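Local coordinates for invasion protein InvA (Salmonella enterica, PDB 2X49) that takes part in bacterial invasion of the intestinal epithelium as an export apparatus protein of the type III secretion system, represented here by its C-terminal domain, at residues A[155-160]-A[192-197]; A[206-211]-A[215-220]; A[102-107]-A[126-131]. All coordinates share one frame; numbering follows the deposited sequence.

Interaction 1 of 3, residues A[155-160]-A[192-197]; sequences DQLEAK and RNMKLI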
loop_
_atom_site.group_PDB
_atom_site.type_symbol
_atom_site.label_atom_id
_atom_site.label_comp_id
_atom_site.label_asym_id
_atom_site.label_seq_id
_atom_site.Cartn_x
_atom_site.Cartn_y
_atom_site.Cartn_z
ATOM N N ASP A 155 21.707 -10.789 8.089
ATOM C CA ASP A 155 22.967 -11.471 7.789
ATOM C C ASP A 155 23.678 -10.819 6.622
ATOM O O ASP A 155 24.895 -10.629 6.653
ATOM C CB ASP A 155 22.769 -12.975 7.571
ATOM C CG ASP A 155 22.706 -13.719 8.893
ATOM O OD1 ASP A 155 23.132 -13.122 9.906
ATOM O OD2 ASP A 155 22.269 -14.886 8.936
ATOM N N GLN A 156 22.876 -10.415 5.654
ATOM C CA GLN A 156 23.381 -9.740 4.454
ATOM C C GLN A 156 23.970 -8.407 4.868
ATOM O O GLN A 156 25.000 -7.965 4.383
ATOM C CB GLN A 156 22.278 -9.519 3.406
ATOM C CG GLN A 156 21.775 -10.807 2.716
ATOM C CD GLN A 156 20.686 -10.568 1.659
ATOM O OE1 GLN A 156 19.593 -9.908 2.051
ATOM N NE2 GLN A 156 20.827 -10.982 0.507
ATOM N N LEU A 157 23.275 -7.773 5.788
ATOM C CA LEU A 157 23.634 -6.416 6.228
ATOM C C LEU A 157 24.898 -6.473 7.065
ATOM O O LEU A 157 25.749 -5.586 7.058
ATOM C CB LEU A 157 22.499 -5.764 7.032
ATOM C CG LEU A 157 22.756 -4.305 7.443
ATOM C CD1 LEU A 157 22.054 -3.334 6.504
ATOM C CD2 LEU A 157 22.334 -4.045 8.904
ATOM N N GLU A 158 25.015 -7.573 7.770
ATOM C CA GLU A 158 26.075 -7.741 8.746
ATOM C C GLU A 158 27.387 -7.812 8.030
ATOM O O GLU A 158 28.430 -7.407 8.529
ATOM C CB GLU A 158 25.908 -9.013 9.572
ATOM C CG GLU A 158 27.113 -9.253 10.443
ATOM C CD GLU A 158 26.904 -10.332 11.482
ATOM O OE1 GLU A 158 25.768 -10.829 11.598
ATOM O OE2 GLU A 158 27.881 -10.678 12.179
ATOM N N ALA A 159 27.273 -8.341 6.832
ATOM C CA ALA A 159 28.427 -8.606 5.972
ATOM C C ALA A 159 29.021 -7.296 5.554
ATOM O O ALA A 159 30.130 -7.223 5.043
ATOM C CB ALA A 159 28.031 -9.423 4.737
ATOM N N LYS A 160 28.236 -6.258 5.783
ATOM C CA LYS A 160 28.577 -4.905 5.303
ATOM C C LYS A 160 28.763 -3.879 6.397
ATOM O O LYS A 160 29.635 -3.024 6.336
ATOM C CB LYS A 160 27.529 -4.426 4.305
ATOM C CG LYS A 160 27.419 -5.345 3.098
ATOM C CD LYS A 160 26.496 -4.767 2.051
ATOM C CE LYS A 160 25.116 -4.555 2.612
ATOM N NZ LYS A 160 24.234 -3.824 1.654
ATOM N N ARG A 192 13.634 -1.858 1.545
ATOM C CA ARG A 192 14.879 -1.916 0.765
ATOM C C ARG A 192 16.074 -1.228 1.436
ATOM O O ARG A 192 17.183 -1.713 1.367
ATOM C CB ARG A 192 14.700 -1.332 -0.646
ATOM C CG ARG A 192 15.972 -1.411 -1.453
ATOM C CD ARG A 192 15.709 -1.322 -2.943
ATOM N NE ARG A 192 15.365 -2.640 -3.481
ATOM C CZ ARG A 192 16.226 -3.623 -3.650
ATOM N NH1 ARG A 192 17.509 -3.418 -3.396
ATOM N NH2 ARG A 192 15.822 -4.813 -4.106
ATOM N N ASN A 193 15.798 -0.094 2.063
ATOM C CA ASN A 193 16.881 0.669 2.721
ATOM C C ASN A 193 17.099 0.194 4.147
ATOM O O ASN A 193 16.780 0.887 5.120
ATOM C CB ASN A 193 16.604 2.155 2.694
ATOM C CG ASN A 193 17.860 2.956 2.893
ATOM O OD1 ASN A 193 18.878 2.444 3.422
ATOM N ND2 ASN A 193 17.836 4.210 2.428
ATOM N N MET A 194 17.613 -1.016 4.226
ATOM C CA MET A 194 17.758 -1.705 5.490
ATOM C C MET A 194 18.727 -0.975 6.377
ATOM O O MET A 194 18.535 -0.939 7.583
ATOM C CB MET A 194 18.173 -3.161 5.292
ATOM C CG MET A 194 17.910 -4.021 6.530
ATOM S SD MET A 194 16.131 -4.151 6.897
ATOM C CE MET A 194 15.613 -5.329 5.643
ATOM N N LYS A 195 19.696 -0.331 5.775
ATOM C CA LYS A 195 20.772 0.320 6.561
ATOM C C LYS A 195 20.137 1.446 7.367
ATOM O O LYS A 195 20.376 1.645 8.572
ATOM C CB LYS A 195 21.900 0.876 5.711
ATOM C CG LYS A 195 23.027 1.561 6.528
ATOM C CD LYS A 195 24.061 2.187 5.632
ATOM C CE LYS A 195 25.183 2.874 6.426
ATOM N NZ LYS A 195 26.182 3.625 5.576
ATOM N N LEU A 196 19.290 2.184 6.694
ATOM C CA LEU A 196 18.615 3.326 7.377
ATOM C C LEU A 196 17.626 2.875 8.446
ATOM O O LEU A 196 17.455 3.487 9.513
ATOM C CB LEU A 196 17.971 4.262 6.371
ATOM C CG LEU A 196 19.033 5.050 5.606
ATOM C CD1 LEU A 196 18.356 6.156 4.758
ATOM C CD2 LEU A 196 20.129 5.634 6.517
ATOM N N ILE A 197 16.972 1.766 8.196
ATOM C CA ILE A 197 16.028 1.255 9.106
ATOM C C ILE A 197 16.784 0.843 10.362
ATOM O O ILE A 197 16.327 1.080 11.469
ATOM C CB ILE A 197 15.191 0.108 8.546
ATOM C CG1 ILE A 197 14.238 0.670 7.497
ATOM C CG2 ILE A 197 14.358 -0.566 9.606
ATOM C CD1 ILE A 197 13.577 -0.420 6.678
#

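Interaction 2 of 3, residues A[206-211]-A[215-220]; sequences PREKDV and VEHIRG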
loop_
_atom_site.group_PDB
_atom_site.type_symbol
_atom_site.label_atom_id
_atom_site.label_comp_id
_atom_site.label_asym_id
_atom_site.label_seq_id
_atom_site.Cartn_x
_atom_site.Cartn_y
_atom_site.Cartn_z
ATOM N N PRO A 206 16.532 1.154 21.984
ATOM C CA PRO A 206 16.922 1.131 23.402
ATOM C C PRO A 206 15.891 1.678 24.327
ATOM O O PRO A 206 15.814 1.292 25.496
ATOM C CB PRO A 206 18.120 2.072 23.434
ATOM C CG PRO A 206 18.734 1.887 22.064
ATOM C CD PRO A 206 17.533 1.869 21.178
ATOM N N ARG A 207 15.182 2.660 23.823
ATOM C CA ARG A 207 14.225 3.432 24.629
ATOM C C ARG A 207 12.744 3.095 24.506
ATOM O O ARG A 207 11.949 3.431 25.381
ATOM C CB ARG A 207 14.383 4.921 24.335
ATOM C CG ARG A 207 15.674 5.471 24.837
ATOM C CD ARG A 207 15.604 6.961 24.975
ATOM N NE ARG A 207 16.929 7.537 25.106
ATOM C CZ ARG A 207 17.169 8.745 25.564
ATOM N NH1 ARG A 207 16.175 9.495 26.017
ATOM N NH2 ARG A 207 18.395 9.198 25.604
ATOM N N GLU A 208 12.371 2.485 23.403
ATOM C CA GLU A 208 10.953 2.171 23.149
ATOM C C GLU A 208 10.765 0.686 22.916
ATOM O O GLU A 208 11.222 0.147 21.903
ATOM C CB GLU A 208 10.456 2.954 21.917
ATOM C CG GLU A 208 8.925 2.812 21.698
ATOM C CD GLU A 208 8.107 3.068 22.940
ATOM O OE1 GLU A 208 7.920 4.254 23.349
ATOM O OE2 GLU A 208 7.595 2.095 23.525
ATOM N N LYS A 209 10.058 0.072 23.866
ATOM C CA LYS A 209 9.876 -1.408 23.959
ATOM C C LYS A 209 8.503 -1.865 23.489
ATOM O O LYS A 209 8.235 -3.057 23.350
ATOM C CB LYS A 209 10.141 -1.917 25.387
ATOM C CG LYS A 209 11.577 -1.673 25.923
ATOM C CD LYS A 209 12.620 -2.133 24.970
ATOM C CE LYS A 209 14.023 -2.020 25.575
ATOM N NZ LYS A 209 15.095 -2.119 24.599
ATOM N N ASP A 210 7.640 -0.900 23.235
ATOM C CA ASP A 210 6.276 -1.173 22.698
ATOM C C ASP A 210 6.357 -1.137 21.178
ATOM O O ASP A 210 6.791 -0.167 20.568
ATOM C CB ASP A 210 5.269 -0.150 23.204
ATOM C CG ASP A 210 3.884 -0.322 22.597
ATOM O OD1 ASP A 210 3.001 -0.900 23.286
ATOM O OD2 ASP A 210 3.661 0.141 21.463
ATOM N N VAL A 211 5.960 -2.224 20.550
ATOM C CA VAL A 211 6.234 -2.356 19.114
ATOM C C VAL A 211 5.511 -1.335 18.236
ATOM O O VAL A 211 6.044 -0.897 17.226
ATOM C CB VAL A 211 5.964 -3.792 18.576
ATOM C CG1 VAL A 211 4.493 -4.094 18.513
ATOM C CG2 VAL A 211 6.572 -3.926 17.219
ATOM N N VAL A 215 7.418 1.365 15.845
ATOM C CA VAL A 215 7.171 1.469 14.407
ATOM C C VAL A 215 6.928 2.912 13.982
ATOM O O VAL A 215 7.455 3.364 12.982
ATOM C CB VAL A 215 5.999 0.559 13.892
ATOM C CG1 VAL A 215 5.638 0.964 12.472
ATOM C CG2 VAL A 215 6.456 -0.867 13.914
ATOM N N GLU A 216 6.208 3.637 14.798
ATOM C CA GLU A 216 5.900 5.024 14.461
ATOM C C GLU A 216 7.195 5.854 14.366
ATOM O O GLU A 216 7.337 6.791 13.548
ATOM C CB GLU A 216 4.889 5.622 15.448
ATOM C CG GLU A 216 4.118 6.745 14.855
ATOM C CD GLU A 216 3.199 6.351 13.669
ATOM O OE1 GLU A 216 2.953 5.132 13.397
ATOM O OE2 GLU A 216 2.682 7.282 13.016
ATOM N N HIS A 217 8.116 5.586 15.291
ATOM C CA HIS A 217 9.375 6.296 15.286
ATOM C C HIS A 217 10.213 5.957 14.056
ATOM O O HIS A 217 10.899 6.810 13.468
ATOM C CB HIS A 217 10.184 6.071 16.572
ATOM C CG HIS A 217 9.566 6.669 17.798
ATOM N ND1 HIS A 217 9.393 8.027 17.960
ATOM C CD2 HIS A 217 9.131 6.101 18.952
ATOM C CE1 HIS A 217 8.831 8.270 19.133
ATOM N NE2 HIS A 217 8.685 7.116 19.765
ATOM N N ILE A 218 10.171 4.687 13.702
ATOM C CA ILE A 218 10.914 4.186 12.531
ATOM C C ILE A 218 10.362 4.854 11.255
ATOM O O ILE A 218 11.100 5.357 10.396
ATOM C CB ILE A 218 10.931 2.652 12.399
ATOM C CG1 ILE A 218 11.531 1.993 13.658
ATOM C CG2 ILE A 218 11.684 2.227 11.157
ATOM C CD1 ILE A 218 12.787 2.633 14.147
ATOM N N ARG A 219 9.048 4.922 11.200
ATOM C CA ARG A 219 8.363 5.576 10.042
ATOM C C ARG A 219 8.875 6.986 9.945
ATOM O O ARG A 219 9.173 7.534 8.884
ATOM C CB ARG A 219 6.852 5.592 10.191
ATOM C CG ARG A 219 6.177 4.292 9.932
ATOM C CD ARG A 219 4.704 4.469 10.035
ATOM N NE ARG A 219 4.137 5.399 9.054
ATOM C CZ ARG A 219 3.528 5.010 7.930
ATOM N NH1 ARG A 219 3.381 3.693 7.658
ATOM N NH2 ARG A 219 3.042 5.933 7.091
ATOM N N GLY A 220 8.962 7.627 11.095
ATOM C CA GLY A 220 9.459 9.016 11.118
ATOM C C GLY A 220 10.886 9.173 10.559
ATOM O O GLY A 220 11.240 10.121 9.838
HETATM O O HOH W 1 8.802 6.475 22.368
#

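Interaction 3 of 3, residues A[102-107]-A[126-131]; sequences SQYFWV and LDELYH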
loop_
_atom_site.group_PDB
_atom_site.type_symbol
_atom_site.label_atom_id
_atom_site.label_comp_id
_atom_site.label_asym_id
_atom_site.label_seq_id
_atom_site.Cartn_x
_atom_site.Cartn_y
_atom_site.Cartn_z
ATOM N N SER A 102 -14.353 2.882 -4.491
ATOM C CA SER A 102 -13.301 3.244 -5.458
ATOM C C SER A 102 -13.794 2.989 -6.852
ATOM O O SER A 102 -14.348 1.940 -7.152
ATOM C CB SER A 102 -12.005 2.434 -5.306
ATOM O OG SER A 102 -11.212 2.878 -4.265
ATOM N N GLN A 103 -13.520 3.959 -7.689
ATOM C CA GLN A 103 -13.863 3.883 -9.114
ATOM C C GLN A 103 -12.615 3.979 -9.970
ATOM O O GLN A 103 -11.630 4.648 -9.634
ATOM C CB GLN A 103 -14.866 4.963 -9.504
ATOM C CG GLN A 103 -16.355 4.694 -9.161
ATOM C CD GLN A 103 -17.270 5.809 -9.657
ATOM O OE1 GLN A 103 -17.872 5.608 -10.838
ATOM N NE2 GLN A 103 -17.396 6.864 -9.013
ATOM N N TYR A 104 -12.683 3.235 -11.061
ATOM C CA TYR A 104 -11.589 3.169 -12.060
ATOM C C TYR A 104 -12.133 3.468 -13.440
ATOM O O TYR A 104 -13.119 2.896 -13.848
ATOM C CB TYR A 104 -10.944 1.791 -12.054
ATOM C CG TYR A 104 -10.440 1.385 -10.701
ATOM C CD1 TYR A 104 -9.142 1.597 -10.340
ATOM C CD2 TYR A 104 -11.286 0.764 -9.783
ATOM C CE1 TYR A 104 -8.700 1.243 -9.096
ATOM C CE2 TYR A 104 -10.845 0.413 -8.522
ATOM C CZ TYR A 104 -9.530 0.638 -8.200
ATOM O OH TYR A 104 -8.959 0.307 -6.995
ATOM N N PHE A 105 -11.430 4.342 -14.149
ATOM C CA PHE A 105 -11.879 4.869 -15.431
ATOM C C PHE A 105 -10.875 4.537 -16.513
ATOM O O PHE A 105 -9.682 4.824 -16.422
ATOM C CB PHE A 105 -12.077 6.391 -15.314
ATOM C CG PHE A 105 -13.171 6.775 -14.341
ATOM C CD1 PHE A 105 -14.484 6.903 -14.754
ATOM C CD2 PHE A 105 -12.875 6.977 -13.007
ATOM C CE1 PHE A 105 -15.484 7.211 -13.843
ATOM C CE2 PHE A 105 -13.879 7.322 -12.098
ATOM C CZ PHE A 105 -15.154 7.396 -12.501
ATOM N N TRP A 106 -11.414 3.922 -17.537
ATOM C CA TRP A 106 -10.591 3.455 -18.662
ATOM C C TRP A 106 -11.124 4.090 -19.974
ATOM O O TRP A 106 -12.344 4.197 -20.222
ATOM C CB TRP A 106 -10.604 1.932 -18.781
ATOM C CG TRP A 106 -10.113 1.154 -17.559
ATOM C CD1 TRP A 106 -10.812 0.939 -16.380
ATOM C CD2 TRP A 106 -8.872 0.510 -17.418
ATOM N NE1 TRP A 106 -10.067 0.180 -15.569
ATOM C CE2 TRP A 106 -8.854 -0.093 -16.151
ATOM C CE3 TRP A 106 -7.768 0.348 -18.254
ATOM C CZ2 TRP A 106 -7.761 -0.846 -15.689
ATOM C CZ3 TRP A 106 -6.702 -0.364 -17.807
ATOM C CH2 TRP A 106 -6.686 -0.987 -16.530
ATOM N N VAL A 107 -10.159 4.420 -20.839
ATOM C CA VAL A 107 -10.447 5.011 -22.134
ATOM C C VAL A 107 -9.637 4.325 -23.239
ATOM O O VAL A 107 -8.682 3.579 -23.016
ATOM C CB VAL A 107 -10.180 6.541 -22.154
ATOM C CG1 VAL A 107 -11.051 7.250 -21.124
ATOM C CG2 VAL A 107 -8.739 6.839 -21.943
ATOM N N LEU A 126 -1.033 -3.233 -18.023
ATOM C CA LEU A 126 -0.138 -4.175 -17.282
ATOM C C LEU A 126 0.498 -3.469 -16.071
ATOM O O LEU A 126 0.709 -4.053 -15.010
ATOM C CB LEU A 126 0.882 -4.831 -18.208
ATOM C CG LEU A 126 0.306 -5.886 -19.159
ATOM C CD1 LEU A 126 1.403 -6.442 -20.098
ATOM C CD2 LEU A 126 -0.382 -7.014 -18.415
ATOM N N ASP A 127 0.712 -2.170 -16.220
ATOM C CA ASP A 127 1.245 -1.347 -15.126
ATOM C C ASP A 127 0.231 -1.188 -14.014
ATOM O O ASP A 127 0.563 -1.181 -12.827
ATOM C CB ASP A 127 1.706 0.026 -15.614
ATOM C CG ASP A 127 3.037 -0.043 -16.363
ATOM O OD1 ASP A 127 3.785 -1.053 -16.237
ATOM O OD2 ASP A 127 3.357 0.919 -17.092
ATOM N N GLU A 128 -1.018 -1.054 -14.413
ATOM C CA GLU A 128 -2.113 -0.959 -13.443
ATOM C C GLU A 128 -2.269 -2.312 -12.710
ATOM O O GLU A 128 -2.438 -2.363 -11.509
ATOM C CB GLU A 128 -3.433 -0.525 -14.108
ATOM C CG GLU A 128 -4.627 -0.573 -13.157
ATOM C CD GLU A 128 -4.644 0.541 -12.110
ATOM O OE1 GLU A 128 -3.691 1.358 -12.027
ATOM O OE2 GLU A 128 -5.638 0.588 -11.355
ATOM N N LEU A 129 -2.135 -3.392 -13.438
ATOM C CA LEU A 129 -2.340 -4.732 -12.866
ATOM C C LEU A 129 -1.252 -4.999 -11.828
ATOM O O LEU A 129 -1.513 -5.442 -10.733
ATOM C CB LEU A 129 -2.267 -5.812 -13.937
ATOM C CG LEU A 129 -2.338 -7.271 -13.407
ATOM C CD1 LEU A 129 -3.550 -7.513 -12.547
ATOM C CD2 LEU A 129 -2.297 -8.220 -14.574
ATOM N N TYR A 130 -0.046 -4.612 -12.187
ATOM C CA TYR A 130 1.079 -4.729 -11.233
ATOM C C TYR A 130 0.805 -3.906 -9.972
ATOM O O TYR A 130 0.979 -4.389 -8.825
ATOM C CB TYR A 130 2.403 -4.256 -11.831
ATOM C CG TYR A 130 3.447 -4.141 -10.724
ATOM C CD1 TYR A 130 3.986 -5.262 -10.176
ATOM C CD2 TYR A 130 3.881 -2.929 -10.263
ATOM C CE1 TYR A 130 4.894 -5.194 -9.139
ATOM C CE2 TYR A 130 4.801 -2.839 -9.229
ATOM C CZ TYR A 130 5.314 -3.983 -8.681
ATOM O OH TYR A 130 6.255 -3.933 -7.633
ATOM N N HIS A 131 0.351 -2.676 -10.139
ATOM C CA HIS A 131 0.041 -1.827 -8.958
ATOM C C HIS A 131 -1.013 -2.453 -8.063
ATOM O O HIS A 131 -0.859 -2.539 -6.832
ATOM C CB HIS A 131 -0.375 -0.416 -9.368
ATOM C CG HIS A 131 -0.490 0.555 -8.229
ATOM N ND1 HIS A 131 -1.472 1.417 -7.899
ATOM C CD2 HIS A 131 0.502 0.725 -7.288
ATOM C CE1 HIS A 131 -1.062 2.098 -6.775
ATOM N NE2 HIS A 131 0.142 1.674 -6.437
#

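Interaction 1 of 3, residues A[155-160]-A[192-197]
L157, late in helix 147-158, reaches across to M194 and K195 in the first turn of helix 194-204. The direct contact is apolar and carried by one methyl group. L157 CD1 lies 3.9 Å from K195 CA and 4.1 Å from M194 CB, so it meets the backbone and the root of a side chain rather than side-chain ends. With CG anti to the backbone N (chi1 -176°), L157 stretches out from its own helix and brings CD1 forward. M194 starts toward L157, then bends at chi2 and chi3 and carries its sulfur away; this side chain also touches L181 of helix 174-185. The extended chain of K195 leaves the contact too, and packs against F161.

Polar interactions involve the residues just before the helix. N193 is the N-cap of helix 194-204, its OD1 accepting a weak bond of 3.3 Å from L196 N. The guanidinium group of R192 donates to the carbonyl oxygens of F36 and I37 and makes a cation-pi contact with F36.

The contact between the segments is apolar, so this small, buried joint between helices probably rests on dispersion and exclusion of water; the polar bonds named belong to neighbouring residues.

Interaction 2 of 3, residues A[206-211]-A[215-220]
V211, V215 and H217 bury the most surface here, as the start of helix 211-221 meets its own next turn and the loop that leads into it. V211 opens the helix, and its carbonyl accepts the backbone bond from V215 N, with V215 N 3.0 Å from V211 O and an N-H...O angle of 161°. The V215 side chain crowds the same acceptor. Its CG1 stands anti to the backbone N (chi1 168°), which places CG2 beside that N and only 3.3 Å from V211 O. Beyond the contact, V211 rests on R176 and E179, and V215 on R183, all from helix 174-185.

H217, two residues on and on another face of the helix, has its CB directed toward the loop. E208 CG comes to the edge of its imidazole, near the ring plane, 4.3 Å from H217 CD2. E208 OE1 and H217 NE2 do not meet directly but share a water, which donates to E208 OE1 at 2.6 Å and lies 2.7 Å from H217 NE2. The other carboxylate oxygen of E208 turns to the loop, where its anti lone pair accepts D210 N, 3.0 Å from E208 OE2. Each oxygen of E208 therefore has a separate task, one for the loop and one for the bridging water. The ring of H217 also stacks with W204, and its side chain comes within about 3 Å of a bound di(hydroxyethyl)ether, probably from the crystallisation liquor.

D210 occupies the N-cap: OD2 accepts N213 N, while OD1 bonds S259 OG. The whole is a side-chain-capped helix N-terminus, at the turn of the helix-loop-helix unit formed by helices 194-204 and 211-221.

Interaction 3 of 3, residues A[102-107]-A[126-131]
E128 of helix 125-139 is met by Y104 and W106 of strand 102-107, a helix packed against an antiparallel sheet. The strand lies inside this sheet, between strands 95-99 and 78-80, and the helix directly follows edge strand 122-124. The backbones stay well apart, with the closest pair, Y104 CA and E128 CA, at 10.4 Å; side chains span the gap.

The denser part is aliphatic against aromatic. E128 CG lies 4.0 Å from W106 CH2, and E128 CB is 4.1 Å from that same CH2, so the benzo end of the indole packs on the stem of the glutamate. The plane of the indole and that of the carboxylate are nearly perpendicular, 86° apart. The W106 ring also meets Y74 edge-to-face. The bend of E128 at chi2 (73°) turns the carboxylate off the line of its stem and away from the indole.

The carboxylate end is polar and meets the strand over a smaller surface, through Y104, yet it is well satisfied. OE1 forms salt bridges with R79 and R123, and OE2 with K288, which also bonds H131 ND1. Three cations around one buried carboxylate would favour its ionised form. Solvent lies on another side of the helix, where D127 is exposed.

A mercury ion sits about 4 Å from the side chain of Y104, and a calcium ion about 7 Å from that of W106. The tyrosine ring and the E128 carboxylate are inclined at 64°, and E128 OE2 comes to 3.8 Å from Y104 CD1 and 3.9 Å from Y104 CE1.

From the N terminus, interaction 3 comes first: it closes an excursion of 18 residues, through helix 109-116 and strand 122-124, and ties the antiparallel sheet to helix 125-139. The chain then runs into helix 147-158, and interaction 1 closes a longer helical loop of 31 residues, through helices 162-169 and 174-185, onto helix 194-204. Interaction 2 is local, spanning three residues at the head of the next helix, 211-221. The three follow in series, with none nested or crossed. Interactions 1 and 2 touch through I197 CG2 and I218 CG2, 4.2 Å apart, whereas interaction 3 lies across the chain's centre, its centre about 34 and 35 Å from the centres of interactions 1 and 2.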